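Local coordinates for protein-glutamine gamma-glutamyltransferase (Pagrus major, PDB 1G0D) that probably cross-links proteins in a calcium-dependent reaction, joining peptide-bound glutamine side chains to lysines and other primary amines, at residues T584-V597 with L670-K683. Numbering follows the deposited sequence.
Sequences TPELLVQVPGKAVV and LKDVKGVTTVVVHK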
ATOM      1  N   THR A 584      21.865  -4.072   2.033  1.00 32.08           N
ATOM      2  CA  THR A 584      22.113  -4.371   3.442  1.00 32.38           C
ATOM      3  C   THR A 584      22.126  -5.901   3.520  1.00 33.10           C
ATOM      4  O   THR A 584      21.568  -6.580   2.654  1.00 33.83           O
ATOM      5  CB  THR A 584      21.034  -3.808   4.374  1.00 32.30           C
ATOM      6  OG1 THR A 584      19.745  -4.001   3.784  1.00 39.64           O
ATOM      7  CG2 THR A 584      21.265  -2.314   4.620  1.00 32.64           C
ATOM      8  N   PRO A 585      22.765  -6.472   4.547  1.00 33.56           N
ATOM      9  CA  PRO A 585      22.753  -7.938   4.555  1.00 30.65           C
ATOM     10  C   PRO A 585      21.346  -8.470   4.692  1.00 26.65           C
ATOM     11  O   PRO A 585      20.477  -7.774   5.214  1.00 26.98           O
ATOM     12  CB  PRO A 585      23.640  -8.309   5.745  1.00 30.69           C
ATOM     13  CG  PRO A 585      23.661  -7.082   6.632  1.00 31.06           C
ATOM     14  CD  PRO A 585      23.463  -5.900   5.714  1.00 34.80           C
ATOM     15  N   GLU A 586      21.127  -9.693   4.204  1.00 26.90           N
ATOM     16  CA  GLU A 586      19.828 -10.340   4.287  1.00 26.73           C
ATOM     17  C   GLU A 586      19.715 -11.327   5.439  1.00 26.21           C
ATOM     18  O   GLU A 586      20.392 -12.352   5.455  1.00 28.56           O
ATOM     19  CB  GLU A 586      19.496 -11.072   3.011  1.00 28.09           C
ATOM     20  CG  GLU A 586      18.009 -11.323   2.949  1.00 43.92           C
ATOM     21  CD  GLU A 586      17.622 -12.447   2.022  1.00 50.26           C
ATOM     22  OE1 GLU A 586      18.383 -12.699   1.044  1.00 51.42           O
ATOM     23  OE2 GLU A 586      16.547 -13.063   2.284  1.00 54.46           O
ATOM     24  N   LEU A 587      18.824 -11.025   6.375  1.00 23.70           N
ATOM     25  CA  LEU A 587      18.634 -11.857   7.555  1.00 21.54           C
ATOM     26  C   LEU A 587      18.332 -13.300   7.204  1.00 20.11           C
ATOM     27  O   LEU A 587      17.625 -13.575   6.240  1.00 19.48           O
ATOM     28  CB  LEU A 587      17.500 -11.295   8.454  1.00 16.88           C
ATOM     29  CG  LEU A 587      17.613  -9.840   8.963  1.00 17.20           C
ATOM     30  CD1 LEU A 587      16.520  -9.509  10.010  1.00 11.70           C
ATOM     31  CD2 LEU A 587      18.999  -9.653   9.562  1.00 17.45           C
ATOM     32  N   LEU A 588      18.899 -14.209   8.000  1.00 20.34           N
ATOM     33  CA  LEU A 588      18.691 -15.648   7.883  1.00 17.16           C
ATOM     34  C   LEU A 588      17.666 -15.957   8.934  1.00 21.47           C
ATOM     35  O   LEU A 588      17.966 -15.973  10.148  1.00 20.41           O
ATOM     36  CB  LEU A 588      19.947 -16.413   8.229  1.00 18.89           C
ATOM     37  CG  LEU A 588      20.173 -17.756   7.547  1.00 17.71           C
ATOM     38  CD1 LEU A 588      20.801 -18.665   8.539  1.00 15.98           C
ATOM     39  CD2 LEU A 588      18.899 -18.325   7.042  1.00 21.10           C
ATOM     40  N   VAL A 589      16.440 -16.156   8.473  1.00 22.02           N
ATOM     41  CA  VAL A 589      15.370 -16.464   9.387  1.00 22.96           C
ATOM     42  C   VAL A 589      15.052 -17.950   9.218  1.00 27.16           C
ATOM     43  O   VAL A 589      14.854 -18.427   8.092  1.00 30.92           O
ATOM     44  CB  VAL A 589      14.166 -15.586   9.090  1.00 19.97           C
ATOM     45  CG1 VAL A 589      13.170 -15.709  10.187  1.00 21.14           C
ATOM     46  CG2 VAL A 589      14.599 -14.145   8.966  1.00 18.00           C
ATOM     47  N   GLN A 590      15.061 -18.681  10.342  1.00 26.63           N
ATOM     48  CA  GLN A 590      14.799 -20.120  10.362  1.00 22.47           C
ATOM     49  C   GLN A 590      13.974 -20.520  11.571  1.00 21.43           C
ATOM     50  O   GLN A 590      14.240 -20.102  12.681  1.00 19.80           O
ATOM     51  CB  GLN A 590      16.107 -20.897  10.421  1.00 20.59           C
ATOM     52  CG  GLN A 590      17.126 -20.503   9.376  1.00 24.25           C
ATOM     53  CD  GLN A 590      18.524 -21.052   9.668  1.00 30.21           C
ATOM     54  OE1 GLN A 590      18.998 -21.969   8.985  1.00 31.62           O
ATOM     55  NE2 GLN A 590      19.195 -20.486  10.680  1.00 30.07           N
ATOM     56  N   VAL A 591      12.953 -21.326  11.357  1.00 21.83           N
ATOM     57  CA  VAL A 591      12.173 -21.784  12.478  1.00 25.60           C
ATOM     58  C   VAL A 591      11.985 -23.272  12.195  1.00 28.45           C
ATOM     59  O   VAL A 591      10.961 -23.712  11.708  1.00 31.66           O
ATOM     60  CB  VAL A 591      10.887 -20.961  12.575  1.00 22.53           C
ATOM     61  CG1 VAL A 591      10.479 -20.555  11.254  1.00 22.53           C
ATOM     62  CG2 VAL A 591       9.828 -21.701  13.282  1.00 22.37           C
ATOM     63  N   PRO A 592      13.021 -24.072  12.507  1.00 31.30           N
ATOM     64  CA  PRO A 592      13.135 -25.525  12.333  1.00 33.07           C
ATOM     65  C   PRO A 592      12.114 -26.496  12.974  1.00 35.64           C
ATOM     66  O   PRO A 592      11.509 -26.224  14.027  1.00 32.99           O
ATOM     67  CB  PRO A 592      14.568 -25.804  12.777  1.00 31.77           C
ATOM     68  CG  PRO A 592      14.851 -24.717  13.721  1.00 29.72           C
ATOM     69  CD  PRO A 592      14.222 -23.522  13.151  1.00 28.63           C
ATOM     70  N   GLY A 593      11.938 -27.635  12.299  1.00 38.29           N
ATOM     71  CA  GLY A 593      11.015 -28.657  12.750  1.00 41.83           C
ATOM     72  C   GLY A 593       9.571 -28.313  12.454  1.00 45.69           C
ATOM     73  O   GLY A 593       9.238 -27.142  12.264  1.00 52.37           O
ATOM     74  N   LYS A 594       8.708 -29.330  12.414  1.00 46.93           N
ATOM     75  CA  LYS A 594       7.269 -29.147  12.159  1.00 43.77           C
ATOM     76  C   LYS A 594       6.562 -28.138  13.091  1.00 39.64           C
ATOM     77  O   LYS A 594       6.689 -28.192  14.315  1.00 38.97           O
ATOM     78  CB  LYS A 594       6.564 -30.505  12.242  1.00 46.94           C
ATOM     79  CG  LYS A 594       5.069 -30.457  11.969  1.00 50.09           C
ATOM     80  CD  LYS A 594       4.649 -31.622  11.084  1.00 54.39           C
ATOM     81  CE  LYS A 594       3.203 -32.059  11.352  1.00 57.63           C
ATOM     82  NZ  LYS A 594       2.964 -32.656  12.716  1.00 58.16           N
ATOM     83  N   ALA A 595       5.807 -27.223  12.495  1.00 34.05           N
ATOM     84  CA  ALA A 595       5.105 -26.212  13.260  1.00 28.50           C
ATOM     85  C   ALA A 595       3.684 -26.649  13.418  1.00 27.13           C
ATOM     86  O   ALA A 595       3.081 -27.130  12.468  1.00 26.12           O
ATOM     87  CB  ALA A 595       5.152 -24.889  12.545  1.00 29.75           C
ATOM     88  N   VAL A 596       3.149 -26.464  14.624  1.00 25.84           N
ATOM     89  CA  VAL A 596       1.783 -26.841  14.946  1.00 26.47           C
ATOM     90  C   VAL A 596       1.098 -25.749  15.736  1.00 26.58           C
ATOM     91  O   VAL A 596       1.738 -25.182  16.602  1.00 24.79           O
ATOM     92  CB  VAL A 596       1.781 -28.090  15.811  1.00 24.68           C
ATOM     93  CG1 VAL A 596       0.359 -28.339  16.346  1.00 21.39           C
ATOM     94  CG2 VAL A 596       2.297 -29.253  14.990  1.00 24.21           C
ATOM     95  N   VAL A 597      -0.188 -25.473  15.447  1.00 28.32           N
ATOM     96  CA  VAL A 597      -0.950 -24.418  16.140  1.00 29.16           C
ATOM     97  C   VAL A 597      -0.937 -24.591  17.637  1.00 33.74           C
ATOM     98  O   VAL A 597      -1.095 -25.714  18.142  1.00 37.68           O
ATOM     99  CB  VAL A 597      -2.430 -24.378  15.753  1.00 27.52           C
ATOM    100  CG1 VAL A 597      -2.878 -22.929  15.628  1.00 28.38           C
ATOM    101  CG2 VAL A 597      -2.662 -25.141  14.489  1.00 29.74           C
ATOM    102  N   LEU A 670      23.688   0.471  11.101  1.00 30.11           N
ATOM    103  CA  LEU A 670      23.056  -0.425  10.107  1.00 24.29           C
ATOM    104  C   LEU A 670      21.558  -0.332  10.233  1.00 27.06           C
ATOM    105  O   LEU A 670      20.968  -0.756  11.249  1.00 26.85           O
ATOM    106  CB  LEU A 670      23.441  -1.875  10.308  1.00 15.66           C
ATOM    107  CG  LEU A 670      24.064  -2.620   9.127  1.00 11.63           C
ATOM    108  CD1 LEU A 670      23.533  -4.027   9.107  1.00 10.04           C
ATOM    109  CD2 LEU A 670      23.810  -1.935   7.835  1.00  7.68           C
ATOM    110  N   LYS A 671      20.946   0.233   9.193  1.00 24.36           N
ATOM    111  CA  LYS A 671      19.516   0.409   9.189  1.00 25.32           C
ATOM    112  C   LYS A 671      18.943  -0.200   7.938  1.00 24.75           C
ATOM    113  O   LYS A 671      19.665  -0.335   6.938  1.00 21.09           O
ATOM    114  CB  LYS A 671      19.162   1.908   9.230  1.00 28.98           C
ATOM    115  CG  LYS A 671      20.049   2.780  10.110  1.00 30.13           C
ATOM    116  CD  LYS A 671      19.679   4.257  10.022  1.00 30.08           C
ATOM    117  CE  LYS A 671      19.383   4.815  11.406  1.00 33.83           C
ATOM    118  NZ  LYS A 671      18.784   3.766  12.324  1.00 42.49           N
ATOM    119  N   ASP A 672      17.647  -0.556   8.007  1.00 23.49           N
ATOM    120  CA  ASP A 672      16.927  -1.109   6.865  1.00 20.22           C
ATOM    121  C   ASP A 672      17.412  -2.539   6.593  1.00 19.02           C
ATOM    122  O   ASP A 672      17.867  -2.878   5.499  1.00 19.76           O
ATOM    123  CB  ASP A 672      17.169  -0.171   5.656  1.00 24.16           C
ATOM    124  CG  ASP A 672      16.046  -0.185   4.629  1.00 21.65           C
ATOM    125  OD1 ASP A 672      16.359  -0.097   3.419  1.00 19.14           O
ATOM    126  OD2 ASP A 672      14.867  -0.267   5.016  1.00 28.30           O
ATOM    127  N   VAL A 673      17.360  -3.393   7.600  1.00 17.24           N
ATOM    128  CA  VAL A 673      17.789  -4.768   7.387  1.00 17.65           C
ATOM    129  C   VAL A 673      16.618  -5.754   7.606  1.00 18.52           C
ATOM    130  O   VAL A 673      16.075  -5.849   8.714  1.00 14.39           O
ATOM    131  CB  VAL A 673      18.980  -5.115   8.324  1.00 16.91           C
ATOM    132  CG1 VAL A 673      19.429  -6.534   8.070  1.00 16.04           C
ATOM    133  CG2 VAL A 673      20.125  -4.140   8.083  1.00 11.56           C
ATOM    134  N   LYS A 674      16.256  -6.498   6.549  1.00 18.84           N
ATOM    135  CA  LYS A 674      15.136  -7.435   6.599  1.00 16.90           C
ATOM    136  C   LYS A 674      15.374  -8.916   6.291  1.00 18.37           C
ATOM    137  O   LYS A 674      16.433  -9.349   5.798  1.00 13.22           O
ATOM    138  CB  LYS A 674      14.009  -6.963   5.672  1.00 15.00           C
ATOM    139  CG  LYS A 674      13.986  -5.501   5.343  1.00  8.02           C
ATOM    140  CD  LYS A 674      13.603  -4.754   6.569  1.00  8.47           C
ATOM    141  CE  LYS A 674      12.937  -3.460   6.257  1.00  8.90           C
ATOM    142  NZ  LYS A 674      12.178  -3.019   7.452  1.00  5.80           N
ATOM    143  N   GLY A 675      14.307  -9.670   6.563  1.00 20.46           N
ATOM    144  CA  GLY A 675      14.266 -11.107   6.341  1.00 19.30           C
ATOM    145  C   GLY A 675      12.828 -11.610   6.448  1.00 18.55           C
ATOM    146  O   GLY A 675      12.014 -10.966   7.143  1.00 13.20           O
ATOM    147  N   VAL A 676      12.526 -12.707   5.728  1.00 19.94           N
ATOM    148  CA  VAL A 676      11.204 -13.401   5.694  1.00 19.74           C
ATOM    149  C   VAL A 676      11.445 -14.877   5.493  1.00 20.38           C
ATOM    150  O   VAL A 676      12.365 -15.293   4.780  1.00 19.58           O
ATOM    151  CB  VAL A 676      10.268 -13.108   4.468  1.00 15.37           C
ATOM    152  CG1 VAL A 676       8.910 -12.744   4.954  1.00 12.85           C
ATOM    153  CG2 VAL A 676      10.850 -12.093   3.553  1.00 17.00           C
ATOM    154  N   THR A 677      10.566 -15.672   6.063  1.00 20.29           N
ATOM    155  CA  THR A 677      10.693 -17.090   5.898  1.00 18.25           C
ATOM    156  C   THR A 677       9.262 -17.540   5.829  1.00 17.25           C
ATOM    157  O   THR A 677       8.387 -16.840   6.335  1.00 14.92           O
ATOM    158  CB  THR A 677      11.383 -17.720   7.115  1.00 21.88           C
ATOM    159  OG1 THR A 677      11.764 -19.067   6.802  1.00 25.14           O
ATOM    160  CG2 THR A 677      10.444 -17.707   8.341  1.00 22.05           C
ATOM    161  N   THR A 678       9.049 -18.682   5.176  1.00 19.56           N
ATOM    162  CA  THR A 678       7.737 -19.327   5.033  1.00 17.21           C
ATOM    163  C   THR A 678       7.697 -20.486   6.034  1.00 16.42           C
ATOM    164  O   THR A 678       8.599 -21.330   6.090  1.00 12.18           O
ATOM    165  CB  THR A 678       7.516 -19.956   3.630  1.00 16.69           C
ATOM    166  OG1 THR A 678       7.626 -18.965   2.608  1.00 21.49           O
ATOM    167  CG2 THR A 678       6.138 -20.517   3.533  1.00 16.54           C
ATOM    168  N   VAL A 679       6.654 -20.505   6.835  1.00 17.05           N
ATOM    169  CA  VAL A 679       6.457 -21.553   7.815  1.00 20.13           C
ATOM    170  C   VAL A 679       5.035 -22.130   7.661  1.00 19.74           C
ATOM    171  O   VAL A 679       4.057 -21.394   7.843  1.00 21.47           O
ATOM    172  CB  VAL A 679       6.644 -20.991   9.280  1.00 20.32           C
ATOM    173  CG1 VAL A 679       6.519 -22.121  10.279  1.00 21.57           C
ATOM    174  CG2 VAL A 679       8.011 -20.341   9.422  1.00 21.47           C
ATOM    175  N   VAL A 680       4.917 -23.421   7.309  1.00 16.73           N
ATOM    176  CA  VAL A 680       3.600 -24.057   7.187  1.00 11.66           C
ATOM    177  C   VAL A 680       3.080 -24.526   8.572  1.00 15.28           C
ATOM    178  O   VAL A 680       3.640 -25.444   9.183  1.00 12.29           O
ATOM    179  CB  VAL A 680       3.658 -25.244   6.215  1.00  9.80           C
ATOM    180  CG1 VAL A 680       2.272 -25.766   5.940  1.00  6.91           C
ATOM    181  CG2 VAL A 680       4.276 -24.814   4.915  1.00 10.24           C
ATOM    182  N   VAL A 681       2.032 -23.869   9.079  1.00 16.49           N
ATOM    183  CA  VAL A 681       1.474 -24.219  10.382  1.00 18.29           C
ATOM    184  C   VAL A 681       0.408 -25.316  10.248  1.00 21.88           C
ATOM    185  O   VAL A 681      -0.599 -25.186   9.537  1.00 24.43           O
ATOM    186  CB  VAL A 681       0.895 -22.966  11.087  1.00 21.59           C
ATOM    187  CG1 VAL A 681       0.260 -23.341  12.404  1.00 19.00           C
ATOM    188  CG2 VAL A 681       1.994 -21.950  11.330  1.00 22.01           C
ATOM    189  N   HIS A 682       0.655 -26.420  10.944  1.00 24.57           N
ATOM    190  CA  HIS A 682      -0.221 -27.568  10.890  1.00 20.53           C
ATOM    191  C   HIS A 682      -1.141 -27.697  12.054  1.00 25.23           C
ATOM    192  O   HIS A 682      -1.103 -26.966  13.045  1.00 22.36           O
ATOM    193  CB  HIS A 682       0.568 -28.883  10.877  1.00 14.10           C
ATOM    194  CG  HIS A 682       1.494 -29.047   9.722  1.00 16.65           C
ATOM    195  ND1 HIS A 682       1.067 -29.441   8.467  1.00 20.39           N
ATOM    196  CD2 HIS A 682       2.831 -28.861   9.622  1.00 18.33           C
ATOM    197  CE1 HIS A 682       2.099 -29.486   7.643  1.00 21.18           C
ATOM    198  NE2 HIS A 682       3.185 -29.140   8.320  1.00 21.79           N
ATOM    199  N   LYS A 683      -1.934 -28.730  11.867  1.00 32.12           N
ATOM    200  CA  LYS A 683      -2.884 -29.274  12.774  1.00 39.04           C
ATOM    201  C   LYS A 683      -4.307 -29.380  12.399  1.00 44.57           C
ATOM    202  O   LYS A 683      -5.149 -28.551  12.733  1.00 46.78           O
ATOM    203  CB  LYS A 683      -2.749 -28.700  14.146  1.00 41.37           C
ATOM    204  CG  LYS A 683      -2.113 -29.751  14.988  1.00 45.31           C
ATOM    205  CD  LYS A 683      -3.149 -30.469  15.775  1.00 50.45           C
ATOM    206  CE  LYS A 683      -3.772 -29.509  16.764  1.00 51.76           C
ATOM    207  NZ  LYS A 683      -5.230 -29.674  16.701  1.00 58.25           N
TER
HETATM  208  O   HOH W   1      17.622  -6.912   3.712  1.00 29.80           O
HETATM  209  O   HOH W   2      15.340 -13.825   4.436  1.00 20.68           O
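Residues 584-597 and 670-683 run roughly parallel along one edge of the C-terminal immunoglobulin-like beta-sandwich, the axes of strands 588-590 and 673-682 inclined by 30°. As in the first strand of many immunoglobulin-like domains, segment 584-597 changes sheets: strand 588-590 pairs with 601-608, whereas the short, weakly bonded strand 595-596 lies parallel to 673-682 after a loop through Pro592 and Gly593. Near the start, Thr584 OG1 donates to Asp672 O at 2.8 Å, 19° off the carbonyl plane, while CG2 lies against Lys671 O and CB against Val673 CG2. Its chi1 of 41° sets OG1 between the backbone N and carbonyl carbon, facing that acceptor. A valine in place of Thr584 would probably cost Asp672 O this hydroxyl donor and weaken the hold on the loop leading into strand 673-682, where Asp672 also forms a salt bridge with Arg171. Leu587 N donates to Lys674 O (3.0 Å), and Leu587 CD2 meets Val673 CG1 at 3.5 Å, the two side chains crossing at about a right angle. Gly675 lets Leu587 and Val589 close over the strand, since a CB there would collide with both. Val589 CG1 packs on Thr677 CG2 at 3.9 Å, and Ala595 CB fits against Val679 CG1. At the far end the two segments pair in parallel for the first time, at 595-596: His682 N donates to Ala595 O at 3.0 Å, approaching from above the carbonyl plane. Beside it, the bent Lys594 side chain crosses the imidazole at about a right angle, its CE over one face of the His682 ring, 4.0 Å from the centroid in a CH-pi contact.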